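Side-chain contact in arsenate Reductase (Corynebacterium glutamicum, PDB 3T38), which probably reduces arsenate to arsenite in a thioredoxin-dependent way, on a low molecular weight tyrosine phosphatase fold: residues A[19-24]-A[62-67]. Sequence-based numbering, arbitrary orientation.
Sequences NELALT and FAKDRL. With D1D ((4S,5S)-1,2-dithiane-4,5-diol), chain C.
Within the helical N-terminal region that accompanies the low molecular weight phosphatase fold, helix 10-24 packs on helix 55-73 through Leu-21, which meets Leu-67 and Lys-64. The contact is small and apolar, burying 142 Å² over both sides; the closest CA pair, Leu-21 and Lys-64, stands 8.2 Å apart, and no hydrogen bond joins the two segments. Leu-21 and Leu-67 reach tip to tip, CG of Leu-21 lying 3.9 Å from CD1 of Leu-67, and CD2 of Leu-21 touches the same methyl. Ile-34 of helix 31-49 packs on both leucines, so the contact belongs to a core of three helices. The other branch of Leu-21 turns to the lysine: its CD1 lies against the aliphatic chain of Lys-64, 3.7 Å from CE and 4.0 Å from CG. Extended beyond CG, with chi2, chi3 and chi4 all near 180°, the Lys-64 chain runs past this methyl and carries NZ on to a salt bridge with Glu-60, one turn back on its own helix. Thr-24 OG1 donates a hydrogen bond to the carbonyl O of Glu-20, 2.9 Å away; the backbone N of Thr-24 reaches that oxygen from the opposite face of the carbonyl plane. On helix 55-73, Arg-66 points to the bound dithiane instead of helix 10-24. Its NE forms a salt bridge with Asp-149 and its NH1 a hydrogen bond with Ser-41, which should restrain the guanidinium's rotation. CD of Arg-66 sits 3.5 Å above the ring plane of Phe-62, offset toward the rim, while the bend at chi3 (77°) turns the guanidinium so that NH2 comes within 3.3 Å of sulfur S4 of the dithiane.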
ATOM      1  N   ASN A  19     -10.688 -15.428  -8.560  1.00 36.57           N
ATOM      2  CA  ASN A  19     -11.874 -16.285  -8.739  1.00 41.35           C
ATOM      3  C   ASN A  19     -11.853 -17.328  -7.641  1.00 41.94           C
ATOM      4  O   ASN A  19     -12.759 -17.387  -6.811  1.00 42.40           O
ATOM      5  CB  ASN A  19     -11.937 -16.914 -10.159  1.00 42.99           C
ATOM      6  CG  ASN A  19     -13.113 -17.928 -10.330  1.00 52.39           C
ATOM      7  OD1 ASN A  19     -13.769 -18.314  -9.351  1.00 58.36           O
ATOM      8  ND2 ASN A  19     -13.367 -18.363 -11.586  1.00 54.49           N
ATOM      9  N   GLU A  20     -10.759 -18.078  -7.586  1.00 42.51           N
ATOM     10  CA  GLU A  20     -10.540 -19.063  -6.542  1.00 44.25           C
ATOM     11  C   GLU A  20     -10.702 -18.526  -5.112  1.00 42.73           C
ATOM     12  O   GLU A  20     -11.286 -19.159  -4.265  1.00 44.66           O
ATOM     13  CB  GLU A  20      -9.226 -19.824  -6.809  1.00 45.90           C
ATOM     14  CG  GLU A  20      -9.513 -21.064  -7.753  1.00 53.71           C
ATOM     15  CD  GLU A  20      -8.407 -21.460  -8.786  1.00 59.52           C
ATOM     16  OE1 GLU A  20      -7.256 -20.936  -8.736  1.00 58.52           O
ATOM     17  OE2 GLU A  20      -8.717 -22.330  -9.650  1.00 61.31           O
ATOM     18  N   LEU A  21     -10.197 -17.324  -4.848  1.00 40.95           N
ATOM     19  CA  LEU A  21     -10.301 -16.737  -3.528  1.00 39.79           C
ATOM     20  C   LEU A  21     -11.734 -16.257  -3.262  1.00 39.69           C
ATOM     21  O   LEU A  21     -12.214 -16.356  -2.150  1.00 39.67           O
ATOM     22  CB  LEU A  21      -9.378 -15.552  -3.475  1.00 37.66           C
ATOM     23  CG  LEU A  21      -8.428 -15.393  -2.309  1.00 40.53           C
ATOM     24  CD1 LEU A  21      -7.948 -16.706  -1.630  1.00 43.58           C
ATOM     25  CD2 LEU A  21      -7.271 -14.527  -2.821  1.00 37.34           C
ATOM     26  N   ALA A  22     -12.378 -15.685  -4.289  1.00 39.26           N
ATOM     27  CA  ALA A  22     -13.788 -15.334  -4.213  1.00 40.60           C
ATOM     28  C   ALA A  22     -14.521 -16.529  -3.641  1.00 42.40           C
ATOM     29  O   ALA A  22     -15.275 -16.402  -2.695  1.00 44.51           O
ATOM     30  CB  ALA A  22     -14.356 -14.983  -5.590  1.00 41.63           C
ATOM     31  N   LEU A  23     -14.272 -17.699  -4.195  1.00 43.10           N
ATOM     32  CA  LEU A  23     -15.123 -18.861  -3.863  1.00 46.38           C
ATOM     33  C   LEU A  23     -14.754 -19.401  -2.483  1.00 47.71           C
ATOM     34  O   LEU A  23     -15.589 -19.901  -1.788  1.00 48.70           O
ATOM     35  CB  LEU A  23     -14.989 -19.926  -4.922  1.00 48.43           C
ATOM     36  CG  LEU A  23     -15.420 -19.593  -6.345  1.00 48.21           C
ATOM     37  CD1 LEU A  23     -15.125 -20.806  -7.239  1.00 48.25           C
ATOM     38  CD2 LEU A  23     -16.937 -19.293  -6.367  1.00 53.35           C
ATOM     39  N   THR A  24     -13.501 -19.188  -2.065  1.00 46.50           N
ATOM     40  CA  THR A  24     -13.021 -19.676  -0.780  1.00 49.16           C
ATOM     41  C   THR A  24     -13.570 -18.837   0.366  1.00 48.98           C
ATOM     42  O   THR A  24     -13.988 -19.373   1.376  1.00 51.89           O
ATOM     43  CB  THR A  24     -11.511 -19.687  -0.751  1.00 47.59           C
ATOM     44  OG1 THR A  24     -11.077 -20.629  -1.728  1.00 49.71           O
ATOM     45  CG2 THR A  24     -11.014 -20.138   0.622  1.00 50.63           C
ATOM     46  N   PHE A  62       0.656 -13.005   0.393  1.00 26.48           N
ATOM     47  CA  PHE A  62       0.290 -11.751   1.072  1.00 25.46           C
ATOM     48  C   PHE A  62      -1.236 -11.470   1.149  1.00 25.25           C
ATOM     49  O   PHE A  62      -1.775 -11.198   2.210  1.00 25.30           O
ATOM     50  CB  PHE A  62       0.971 -10.615   0.326  1.00 24.81           C
ATOM     51  CG  PHE A  62       0.950  -9.326   1.029  1.00 22.45           C
ATOM     52  CD1 PHE A  62       0.921  -9.260   2.416  1.00 18.55           C
ATOM     53  CD2 PHE A  62       0.998  -8.144   0.291  1.00 22.54           C
ATOM     54  CE1 PHE A  62       0.949  -8.004   3.047  1.00 19.04           C
ATOM     55  CE2 PHE A  62       0.998  -6.905   0.904  1.00 18.40           C
ATOM     56  CZ  PHE A  62       0.984  -6.840   2.289  1.00 20.72           C
ATOM     57  N   ALA A  63      -1.939 -11.564   0.045  1.00 25.33           N
ATOM     58  CA  ALA A  63      -3.395 -11.455   0.099  1.00 25.74           C
ATOM     59  C   ALA A  63      -4.027 -12.460   1.007  1.00 26.02           C
ATOM     60  O   ALA A  63      -4.869 -12.065   1.797  1.00 27.69           O
ATOM     61  CB  ALA A  63      -4.045 -11.528  -1.331  1.00 26.29           C
ATOM     62  N   LYS A  64      -3.681 -13.739   0.880  1.00 26.30           N
ATOM     63  CA  LYS A  64      -4.254 -14.804   1.715  1.00 27.54           C
ATOM     64  C   LYS A  64      -3.968 -14.560   3.215  1.00 27.15           C
ATOM     65  O   LYS A  64      -4.852 -14.744   4.085  1.00 24.98           O
ATOM     66  CB  LYS A  64      -3.711 -16.184   1.295  1.00 30.15           C
ATOM     67  CG  LYS A  64      -4.293 -16.691  -0.053  1.00 33.51           C
ATOM     68  CD  LYS A  64      -3.981 -18.134  -0.354  1.00 39.98           C
ATOM     69  CE  LYS A  64      -4.746 -18.580  -1.624  1.00 44.00           C
ATOM     70  NZ  LYS A  64      -4.398 -19.970  -2.117  1.00 48.60           N
ATOM     71  N   ASP A  65      -2.755 -14.080   3.534  1.00 27.08           N
ATOM     72  CA  ASP A  65      -2.481 -13.788   4.911  1.00 28.03           C
ATOM     73  C   ASP A  65      -3.302 -12.609   5.364  1.00 26.88           C
ATOM     74  O   ASP A  65      -3.841 -12.608   6.484  1.00 28.32           O
ATOM     75  CB  ASP A  65      -0.992 -13.570   5.252  1.00 29.78           C
ATOM     76  CG  ASP A  65      -0.776 -13.549   6.834  1.00 38.39           C
ATOM     77  OD1 ASP A  65      -1.631 -14.174   7.608  1.00 44.61           O
ATOM     78  OD2 ASP A  65       0.179 -12.908   7.316  1.00 42.00           O
ATOM     79  N   ARG A  66      -3.433 -11.610   4.495  1.00 26.00           N
ATOM     80  CA  ARG A  66      -4.233 -10.407   4.810  1.00 26.42           C
ATOM     81  C   ARG A  66      -5.734 -10.699   5.019  1.00 26.96           C
ATOM     82  O   ARG A  66      -6.346 -10.248   5.992  1.00 28.10           O
ATOM     83  CB  ARG A  66      -4.034  -9.337   3.744  1.00 25.60           C
ATOM     84  CG  ARG A  66      -2.715  -8.597   3.881  1.00 24.00           C
ATOM     85  CD  ARG A  66      -2.543  -7.660   2.713  1.00 23.24           C
ATOM     86  NE  ARG A  66      -3.400  -6.496   2.942  1.00 25.22           N
ATOM     87  CZ  ARG A  66      -3.691  -5.580   2.029  1.00 25.75           C
ATOM     88  NH1 ARG A  66      -3.283  -5.722   0.766  1.00 21.85           N
ATOM     89  NH2 ARG A  66      -4.426  -4.529   2.384  1.00 29.82           N
ATOM     90  N   LEU A  67      -6.299 -11.507   4.150  1.00 27.30           N
ATOM     91  CA  LEU A  67      -7.703 -11.911   4.327  1.00 29.47           C
ATOM     92  C   LEU A  67      -7.922 -12.659   5.620  1.00 29.68           C
ATOM     93  O   LEU A  67      -8.877 -12.418   6.254  1.00 29.05           O
ATOM     94  CB  LEU A  67      -8.203 -12.727   3.138  1.00 28.45           C
ATOM     95  CG  LEU A  67      -8.385 -11.899   1.879  1.00 30.39           C
ATOM     96  CD1 LEU A  67      -8.411 -12.821   0.610  1.00 31.71           C
ATOM     97  CD2 LEU A  67      -9.677 -11.073   1.987  1.00 31.94           C
TER
HETATM   98  S1  D1D C3236      -7.021  -1.331  -0.707  1.00 47.27           S
HETATM   99  C1  D1D C3236      -8.818  -1.365  -1.008  1.00 35.66           C
HETATM  100  C2  D1D C3236      -9.420  -2.366  -0.091  1.00 33.04           C
HETATM  101  O2  D1D C3236     -10.721  -2.549  -0.482  1.00 31.80           O
HETATM  102  C3  D1D C3236      -8.854  -3.723  -0.435  1.00 39.32           C
HETATM  103  O3  D1D C3236      -9.908  -4.537  -0.220  1.00 33.13           O
HETATM  104  C4  D1D C3236      -7.724  -4.250   0.406  1.00 42.42           C
HETATM  105  S4  D1D C3236      -6.202  -3.392  -0.116  1.00 53.29           S